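Local coordinates for BRIC1 (Synthetic construct, PDB 6FF6), which is a computationally designed repeat protein with a novel, corrugated all-helical architecture, apparently made to test a design strategy rather than for a biological function, at residues Ala35-His40 / Asn55-Ala60; Glu84-Phe89 / Asn103-Leu108. All blocks are in the same frame, centred on the assembly; numbering follows the deposited sequence.

Interaction 1: Ala35-His40 / Asn55-Ala60; sequences ADMEQH and NAIFRA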
ATOM      1  N   ALA A  35     -24.573   4.417   0.725  1.00 87.68           N
ATOM      2  CA  ALA A  35     -25.954   3.942   0.882  1.00 89.77           C
ATOM      3  C   ALA A  35     -26.926   5.116   0.648  1.00 95.79           C
ATOM      4  O   ALA A  35     -27.956   4.955  -0.012  1.00 95.38           O
ATOM      5  CB  ALA A  35     -26.139   3.366   2.261  1.00 93.60           C
ATOM      6  N   ASP A  36     -26.547   6.315   1.121  1.00 94.26           N
ATOM      7  CA  ASP A  36     -27.295   7.542   0.909  1.00 95.92           C
ATOM      8  C   ASP A  36     -27.275   7.929  -0.550  1.00 97.25           C
ATOM      9  O   ASP A  36     -28.336   8.180  -1.119  1.00 97.12           O
ATOM     10  CB  ASP A  36     -26.716   8.670   1.768  1.00100.49           C
ATOM     11  CG  ASP A  36     -27.061   8.567   3.254  1.00127.18           C
ATOM     12  OD1 ASP A  36     -27.910   7.693   3.625  1.00129.88           O
ATOM     13  OD2 ASP A  36     -26.489   9.354   4.051  1.00140.27           O
ATOM     14  N   MET A  37     -26.071   7.922  -1.167  1.00 91.72           N
ATOM     15  CA  MET A  37     -25.841   8.205  -2.582  1.00 89.64           C
ATOM     16  C   MET A  37     -26.703   7.331  -3.450  1.00 91.30           C
ATOM     17  O   MET A  37     -27.317   7.837  -4.392  1.00 91.47           O
ATOM     18  CB  MET A  37     -24.390   7.919  -2.942  1.00 91.04           C
ATOM     19  CG  MET A  37     -23.484   9.080  -2.767  1.00 96.11           C
ATOM     20  SD  MET A  37     -21.969   8.859  -3.713  1.00100.52           S
ATOM     21  CE  MET A  37     -22.646   8.341  -5.256  1.00 96.47           C
ATOM     22  N   GLU A  38     -26.732   6.015  -3.140  1.00 86.55           N
ATOM     23  CA  GLU A  38     -27.521   5.013  -3.858  1.00 87.59           C
ATOM     24  C   GLU A  38     -29.031   5.392  -3.888  1.00 93.05           C
ATOM     25  O   GLU A  38     -29.670   5.351  -4.946  1.00 93.00           O
ATOM     26  CB  GLU A  38     -27.320   3.644  -3.184  1.00 90.55           C
ATOM     27  CG  GLU A  38     -28.232   2.542  -3.697  1.00105.42           C
ATOM     28  CD  GLU A  38     -27.726   1.702  -4.849  1.00125.11           C
ATOM     29  OE1 GLU A  38     -26.516   1.384  -4.885  1.00111.63           O
ATOM     30  OE2 GLU A  38     -28.559   1.335  -5.707  1.00127.28           O
ATOM     31  N   GLN A  39     -29.581   5.757  -2.724  1.00 89.76           N
ATOM     32  CA  GLN A  39     -30.972   6.123  -2.631  1.00 92.32           C
ATOM     33  C   GLN A  39     -31.271   7.409  -3.403  1.00 94.97           C
ATOM     34  O   GLN A  39     -32.280   7.464  -4.111  1.00 96.01           O
ATOM     35  CB  GLN A  39     -31.415   6.214  -1.169  1.00 97.18           C
ATOM     36  CG  GLN A  39     -32.937   6.379  -0.999  1.00119.51           C
ATOM     37  CD  GLN A  39     -33.764   5.168  -1.414  1.00130.82           C
ATOM     38  OE1 GLN A  39     -33.609   4.068  -0.871  1.00131.42           O
ATOM     39  NE2 GLN A  39     -34.683   5.345  -2.364  1.00105.00           N
ATOM     40  N   HIS A  40     -30.397   8.429  -3.283  1.00 88.75           N
ATOM     41  CA  HIS A  40     -30.566   9.698  -3.999  1.00 87.65           C
ATOM     42  C   HIS A  40     -30.464   9.485  -5.508  1.00 88.49           C
ATOM     43  O   HIS A  40     -31.218  10.083  -6.238  1.00 91.58           O
ATOM     44  CB  HIS A  40     -29.541  10.757  -3.555  1.00 86.79           C
ATOM     45  CG  HIS A  40     -29.646  11.169  -2.127  1.00 93.22           C
ATOM     46  ND1 HIS A  40     -30.868  11.561  -1.556  1.00 99.49           N
ATOM     47  CD2 HIS A  40     -28.679  11.255  -1.186  1.00 94.48           C
ATOM     48  CE1 HIS A  40     -30.597  11.865  -0.299  1.00100.41           C
ATOM     49  NE2 HIS A  40     -29.294  11.692  -0.024  1.00 98.33           N
ATOM     50  N   ASN A  55     -27.068  17.742  -5.382  1.00 91.59           N
ATOM     51  CA  ASN A  55     -26.219  18.343  -4.361  1.00 91.18           C
ATOM     52  C   ASN A  55     -25.915  17.374  -3.262  1.00 92.16           C
ATOM     53  O   ASN A  55     -24.779  17.352  -2.799  1.00 90.80           O
ATOM     54  CB  ASN A  55     -26.830  19.612  -3.805  1.00 92.98           C
ATOM     55  CG  ASN A  55     -26.464  20.827  -4.605  1.00106.32           C
ATOM     56  OD1 ASN A  55     -25.562  20.814  -5.456  1.00103.81           O
ATOM     57  ND2 ASN A  55     -27.144  21.916  -4.336  1.00 95.59           N
ATOM     58  N   ALA A  56     -26.901  16.539  -2.876  1.00 88.58           N
ATOM     59  CA  ALA A  56     -26.738  15.483  -1.867  1.00 87.71           C
ATOM     60  C   ALA A  56     -25.724  14.449  -2.329  1.00 88.91           C
ATOM     61  O   ALA A  56     -24.823  14.106  -1.568  1.00 90.05           O
ATOM     62  CB  ALA A  56     -28.069  14.812  -1.570  1.00 89.77           C
ATOM     63  N   ILE A  57     -25.830  13.990  -3.585  1.00 82.26           N
ATOM     64  CA  ILE A  57     -24.900  13.014  -4.149  1.00 78.19           C
ATOM     65  C   ILE A  57     -23.503  13.628  -4.223  1.00 81.36           C
ATOM     66  O   ILE A  57     -22.506  12.981  -3.900  1.00 80.26           O
ATOM     67  CB  ILE A  57     -25.401  12.522  -5.522  1.00 79.99           C
ATOM     68  CG1 ILE A  57     -26.745  11.815  -5.391  1.00 81.19           C
ATOM     69  CG2 ILE A  57     -24.389  11.575  -6.126  1.00 79.13           C
ATOM     70  CD1 ILE A  57     -27.603  11.854  -6.613  1.00 90.95           C
ATOM     71  N   PHE A  58     -23.441  14.891  -4.609  1.00 79.11           N
ATOM     72  CA  PHE A  58     -22.192  15.619  -4.684  1.00 79.09           C
ATOM     73  C   PHE A  58     -21.530  15.741  -3.310  1.00 80.46           C
ATOM     74  O   PHE A  58     -20.343  15.490  -3.197  1.00 80.36           O
ATOM     75  CB  PHE A  58     -22.436  17.001  -5.302  1.00 84.39           C
ATOM     76  CG  PHE A  58     -21.157  17.772  -5.456  1.00 88.40           C
ATOM     77  CD1 PHE A  58     -20.305  17.527  -6.531  1.00 90.93           C
ATOM     78  CD2 PHE A  58     -20.773  18.710  -4.502  1.00 94.30           C
ATOM     79  CE1 PHE A  58     -19.093  18.213  -6.648  1.00 94.51           C
ATOM     80  CE2 PHE A  58     -19.560  19.394  -4.624  1.00 99.50           C
ATOM     81  CZ  PHE A  58     -18.721  19.129  -5.685  1.00 96.70           C
ATOM     82  N   ARG A  59     -22.289  16.116  -2.273  1.00 78.05           N
ATOM     83  CA  ARG A  59     -21.788  16.266  -0.898  1.00 79.63           C
ATOM     84  C   ARG A  59     -21.211  14.982  -0.366  1.00 86.69           C
ATOM     85  O   ARG A  59     -20.155  15.002   0.270  1.00 89.58           O
ATOM     86  CB  ARG A  59     -22.910  16.704   0.036  1.00 79.01           C
ATOM     87  CG  ARG A  59     -23.224  18.173  -0.018  1.00 82.22           C
ATOM     88  CD  ARG A  59     -24.663  18.362   0.363  1.00 83.19           C
ATOM     89  NE  ARG A  59     -25.132  19.682  -0.020  1.00 84.56           N
ATOM     90  CZ  ARG A  59     -25.942  20.424   0.717  1.00108.78           C
ATOM     91  NH1 ARG A  59     -26.414  19.963   1.867  1.00105.28           N
ATOM     92  NH2 ARG A  59     -26.286  21.639   0.313  1.00101.27           N
ATOM     93  N   ALA A  60     -21.911  13.861  -0.604  1.00 82.87           N
ATOM     94  CA  ALA A  60     -21.465  12.546  -0.157  1.00 82.12           C
ATOM     95  C   ALA A  60     -20.180  12.171  -0.886  1.00 84.93           C
ATOM     96  O   ALA A  60     -19.245  11.706  -0.248  1.00 88.19           O
ATOM     97  CB  ALA A  60     -22.544  11.515  -0.412  1.00 82.08           C
TER
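His40 lays one face of its imidazole over the methyl group of Ala56, a CH-pi contact in which Ala56 CB stands 3.8 Å from the His40 ring centroid and 18° off the ring normal. The methyl is displaced toward the rim on the CD2-NE2 side of the ring, and Ala56 CB is nearest His40 CD2, at 3.6 Å. With CG anti to the carbonyl carbon (chi1 -63°), the ring is swung across the flank of helix 51-71, over Ala56. The base of the same side chain meets a second partner: His40 CB lies 3.5 Å from Ile57 CG1, so this residue bridges two consecutive positions of the facing helix.

Ile57 divides its branches between two residues. CG1 and CD1 reach the root of His40, while CG2, anti to the backbone N, turns to the methyl end of Met37, where Met37 CE and Ile57 CG2 are 3.8 Å apart. The Met37 and Ile57 side chains run roughly at right angles to each other. Lower on the thioether chain, Met37 CG packs on Ala60 CB at 3.5 Å, and the bend at chi3 brings the terminal methyl back to Ile57. The small Ala56 and Ala60, one helical turn apart, help the two helices come close: their local axes approach to 9.2 Å, and the CA atoms of Met37 and Ile57 to 5.1 Å.

The contact thus joins helices 23-42 and 51-71 as an antiparallel helical hairpin, with 158° between the local directions, within a four-helix bundle consistent with the Hpt-like fold. Its inner side continues into that bundle, where Met37 touches Met83 of helix 74-92 and Lys109 of helix 99-121.

Interaction 2: Glu84-Phe89 / Asn103-Leu108; sequences ENMLDF and NLFLEL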
ATOM      1  N   GLU A  84     -17.556  13.056  -9.213  1.00 78.15           N
ATOM      2  CA  GLU A  84     -17.621  14.466  -8.857  1.00 80.50           C
ATOM      3  C   GLU A  84     -17.773  15.307 -10.067  1.00 85.22           C
ATOM      4  O   GLU A  84     -18.709  16.078 -10.115  1.00 85.38           O
ATOM      5  CB  GLU A  84     -16.359  14.884  -8.100  1.00 84.06           C
ATOM      6  CG  GLU A  84     -16.657  15.521  -6.760  1.00 98.32           C
ATOM      7  CD  GLU A  84     -15.514  16.282  -6.125  1.00128.89           C
ATOM      8  OE1 GLU A  84     -14.388  16.254  -6.673  1.00132.70           O
ATOM      9  OE2 GLU A  84     -15.755  16.919  -5.075  1.00134.27           O
ATOM     10  N   ASN A  85     -16.894  15.117 -11.069  1.00 84.56           N
ATOM     11  CA  ASN A  85     -16.885  15.831 -12.346  1.00 88.07           C
ATOM     12  C   ASN A  85     -18.215  15.731 -13.089  1.00 93.74           C
ATOM     13  O   ASN A  85     -18.767  16.754 -13.500  1.00 96.24           O
ATOM     14  CB  ASN A  85     -15.699  15.385 -13.231  1.00 87.97           C
ATOM     15  CG  ASN A  85     -14.367  15.860 -12.715  1.00127.66           C
ATOM     16  OD1 ASN A  85     -14.278  16.801 -11.911  1.00123.71           O
ATOM     17  ND2 ASN A  85     -13.295  15.209 -13.155  1.00128.53           N
ATOM     18  N   MET A  86     -18.738  14.504 -13.222  1.00 87.99           N
ATOM     19  CA  MET A  86     -20.015  14.219 -13.877  1.00 88.09           C
ATOM     20  C   MET A  86     -21.168  14.931 -13.147  1.00 93.61           C
ATOM     21  O   MET A  86     -22.004  15.556 -13.790  1.00 93.67           O
ATOM     22  CB  MET A  86     -20.268  12.711 -13.884  1.00 88.70           C
ATOM     23  CG  MET A  86     -19.184  11.896 -14.525  1.00 93.70           C
ATOM     24  SD  MET A  86     -19.579  11.368 -16.176  1.00102.29           S
ATOM     25  CE  MET A  86     -20.770  10.042 -15.811  1.00 97.92           C
ATOM     26  N   LEU A  87     -21.178  14.845 -11.797  1.00 91.58           N
ATOM     27  CA  LEU A  87     -22.156  15.454 -10.906  1.00 92.92           C
ATOM     28  C   LEU A  87     -22.093  16.937 -10.979  1.00107.26           C
ATOM     29  O   LEU A  87     -23.133  17.566 -10.849  1.00109.43           O
ATOM     30  CB  LEU A  87     -21.920  15.070  -9.451  1.00 90.85           C
ATOM     31  CG  LEU A  87     -22.256  13.666  -9.062  1.00 93.41           C
ATOM     32  CD1 LEU A  87     -21.610  13.312  -7.718  1.00 93.49           C
ATOM     33  CD2 LEU A  87     -23.746  13.437  -9.102  1.00 92.24           C
ATOM     34  N   ASP A  88     -20.881  17.519 -11.118  1.00108.90           N
ATOM     35  CA  ASP A  88     -20.724  18.964 -11.203  1.00113.25           C
ATOM     36  C   ASP A  88     -21.391  19.458 -12.478  1.00121.16           C
ATOM     37  O   ASP A  88     -22.049  20.493 -12.434  1.00123.88           O
ATOM     38  CB  ASP A  88     -19.248  19.379 -11.136  1.00116.77           C
ATOM     39  CG  ASP A  88     -18.846  20.216  -9.920  1.00127.66           C
ATOM     40  OD1 ASP A  88     -19.706  20.982  -9.404  1.00129.87           O
ATOM     41  OD2 ASP A  88     -17.665  20.123  -9.497  1.00131.69           O
ATOM     42  N   PHE A  89     -21.297  18.683 -13.588  1.00117.47           N
ATOM     43  CA  PHE A  89     -21.994  19.036 -14.828  1.00120.37           C
ATOM     44  C   PHE A  89     -23.512  18.857 -14.615  1.00125.37           C
ATOM     45  O   PHE A  89     -24.305  19.682 -15.058  1.00127.75           O
ATOM     46  CB  PHE A  89     -21.566  18.154 -16.019  1.00122.43           C
ATOM     47  CG  PHE A  89     -20.103  17.926 -16.319  1.00125.28           C
ATOM     48  CD1 PHE A  89     -19.190  18.980 -16.287  1.00131.85           C
ATOM     49  CD2 PHE A  89     -19.643  16.663 -16.696  1.00126.15           C
ATOM     50  CE1 PHE A  89     -17.831  18.755 -16.551  1.00133.78           C
ATOM     51  CE2 PHE A  89     -18.282  16.438 -16.966  1.00129.66           C
ATOM     52  CZ  PHE A  89     -17.389  17.487 -16.901  1.00130.82           C
ATOM     53  N   ASN A 103     -27.577   5.359 -15.019  1.00 87.02           N
ATOM     54  CA  ASN A 103     -26.991   4.028 -14.864  1.00 86.69           C
ATOM     55  C   ASN A 103     -25.485   4.113 -14.733  1.00 89.49           C
ATOM     56  O   ASN A 103     -24.901   3.346 -13.955  1.00 88.64           O
ATOM     57  CB  ASN A 103     -27.361   3.116 -16.018  1.00 90.76           C
ATOM     58  CG  ASN A 103     -28.785   2.651 -15.986  1.00122.46           C
ATOM     59  OD1 ASN A 103     -29.414   2.557 -14.921  1.00117.78           O
ATOM     60  ND2 ASN A 103     -29.319   2.336 -17.160  1.00119.92           N
ATOM     61  N   LEU A 104     -24.855   5.054 -15.472  1.00 84.93           N
ATOM     62  CA  LEU A 104     -23.417   5.302 -15.401  1.00 83.38           C
ATOM     63  C   LEU A 104     -23.052   5.796 -13.989  1.00 85.46           C
ATOM     64  O   LEU A 104     -22.057   5.339 -13.424  1.00 85.01           O
ATOM     65  CB  LEU A 104     -23.017   6.366 -16.417  1.00 85.26           C
ATOM     66  CG  LEU A 104     -21.968   5.999 -17.410  1.00 92.91           C
ATOM     67  CD1 LEU A 104     -21.963   7.001 -18.532  1.00 96.76           C
ATOM     68  CD2 LEU A 104     -20.593   5.930 -16.762  1.00 93.97           C
ATOM     69  N   PHE A 105     -23.881   6.699 -13.416  1.00 80.49           N
ATOM     70  CA  PHE A 105     -23.728   7.231 -12.071  1.00 76.91           C
ATOM     71  C   PHE A 105     -23.810   6.113 -11.071  1.00 79.90           C
ATOM     72  O   PHE A 105     -23.046   6.096 -10.109  1.00 80.69           O
ATOM     73  CB  PHE A 105     -24.798   8.287 -11.777  1.00 78.88           C
ATOM     74  CG  PHE A 105     -24.520   9.683 -12.282  1.00 80.77           C
ATOM     75  CD1 PHE A 105     -23.259  10.248 -12.166  1.00 83.67           C
ATOM     76  CD2 PHE A 105     -25.530  10.455 -12.833  1.00 84.56           C
ATOM     77  CE1 PHE A 105     -23.020  11.555 -12.603  1.00 85.64           C
ATOM     78  CE2 PHE A 105     -25.277  11.756 -13.290  1.00 87.11           C
ATOM     79  CZ  PHE A 105     -24.016  12.280 -13.210  1.00 84.03           C
ATOM     80  N   LEU A 106     -24.673   5.133 -11.321  1.00 76.03           N
ATOM     81  CA  LEU A 106     -24.778   3.994 -10.402  1.00 75.85           C
ATOM     82  C   LEU A 106     -23.530   3.144 -10.455  1.00 80.41           C
ATOM     83  O   LEU A 106     -23.026   2.730  -9.423  1.00 79.80           O
ATOM     84  CB  LEU A 106     -26.059   3.167 -10.640  1.00 77.90           C
ATOM     85  CG  LEU A 106     -27.344   3.868 -10.245  1.00 82.49           C
ATOM     86  CD1 LEU A 106     -28.502   3.344 -11.029  1.00 85.79           C
ATOM     87  CD2 LEU A 106     -27.566   3.809  -8.736  1.00 82.75           C
ATOM     88  N   GLU A 107     -22.980   2.964 -11.644  1.00 79.69           N
ATOM     89  CA  GLU A 107     -21.754   2.207 -11.849  1.00 79.86           C
ATOM     90  C   GLU A 107     -20.552   2.902 -11.223  1.00 83.92           C
ATOM     91  O   GLU A 107     -19.682   2.229 -10.678  1.00 87.57           O
ATOM     92  CB  GLU A 107     -21.548   1.939 -13.334  1.00 83.32           C
ATOM     93  CG  GLU A 107     -22.560   0.939 -13.877  1.00101.00           C
ATOM     94  CD  GLU A 107     -22.182   0.248 -15.175  1.00137.91           C
ATOM     95  OE1 GLU A 107     -22.118   0.931 -16.225  1.00127.08           O
ATOM     96  OE2 GLU A 107     -21.969  -0.987 -15.140  1.00142.87           O
ATOM     97  N   LEU A 108     -20.518   4.234 -11.251  1.00 77.90           N
ATOM     98  CA  LEU A 108     -19.448   5.031 -10.636  1.00 76.59           C
ATOM     99  C   LEU A 108     -19.531   4.911  -9.118  1.00 79.33           C
ATOM    100  O   LEU A 108     -18.499   4.796  -8.458  1.00 77.86           O
ATOM    101  CB  LEU A 108     -19.562   6.510 -11.066  1.00 76.95           C
ATOM    102  CG  LEU A 108     -19.214   6.816 -12.546  1.00 82.57           C
ATOM    103  CD1 LEU A 108     -19.399   8.259 -12.858  1.00 81.30           C
ATOM    104  CD2 LEU A 108     -17.770   6.475 -12.844  1.00 90.39           C
TER
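Met86 meets Phe105 through its first side-chain carbon: Met86 CB sits at the ring edge, close to its plane, 3.2 Å from Phe105 CE1. Leu87 completes this tight half from another direction, holding CD2 over one face of the same ring, 4.0 Å from Phe105 CE1 and offset toward the rim. The phenyl group is therefore met at an edge and on a face by two consecutive residues of helix 74-92.

The other half is looser. Here Met86, with CG anti to the carbonyl carbon (chi1 -56°), bends at chi2 and chi3; the Met86 and Leu108 side chains cross at about a right angle, with the terminal methyl at Leu108 CD1. Met86 CE lies 3.7 Å from Leu108 CD1, but 4.2 Å from Leu104 CD2. This side does not face solvent: in the assembly the second subunit packs here, its Val140 against Met86, its Val136 against Leu108 and its Gln143 against Leu104.

Large side chains span the gap between local axes that come no nearer than 11.1 Å, their directions 147° apart. This is an antiparallel pairing of bundle helices whose outer side forms part of the interface with the second subunit. All five touching residues are buried and apolar, so the pairing of helices 74-92 and 99-121 here rests on van der Waals fit and exclusion of water, without polar bonds between the two segments.

In the fold
From the N terminus, helix 23-42 turns back through the following linker into helix 51-71, and interaction 1 closes that hairpin. The chain then passes into helix 74-92 and, after another connection, helix 99-121, where interaction 2 closes a second hairpin. The two closures follow in series, neither enclosing nor crossing the other. Their centres are 11 Å apart, and they meet directly: Ile57 CG2 packs on Leu87 CD2 at 3.6 Å, while Phe58 lies against Glu84 and Asp88. Together they tie four consecutive helices into one bundle in what resembles an Hpt domain. Interaction 2 also borders the second subunit; interaction 1 does not.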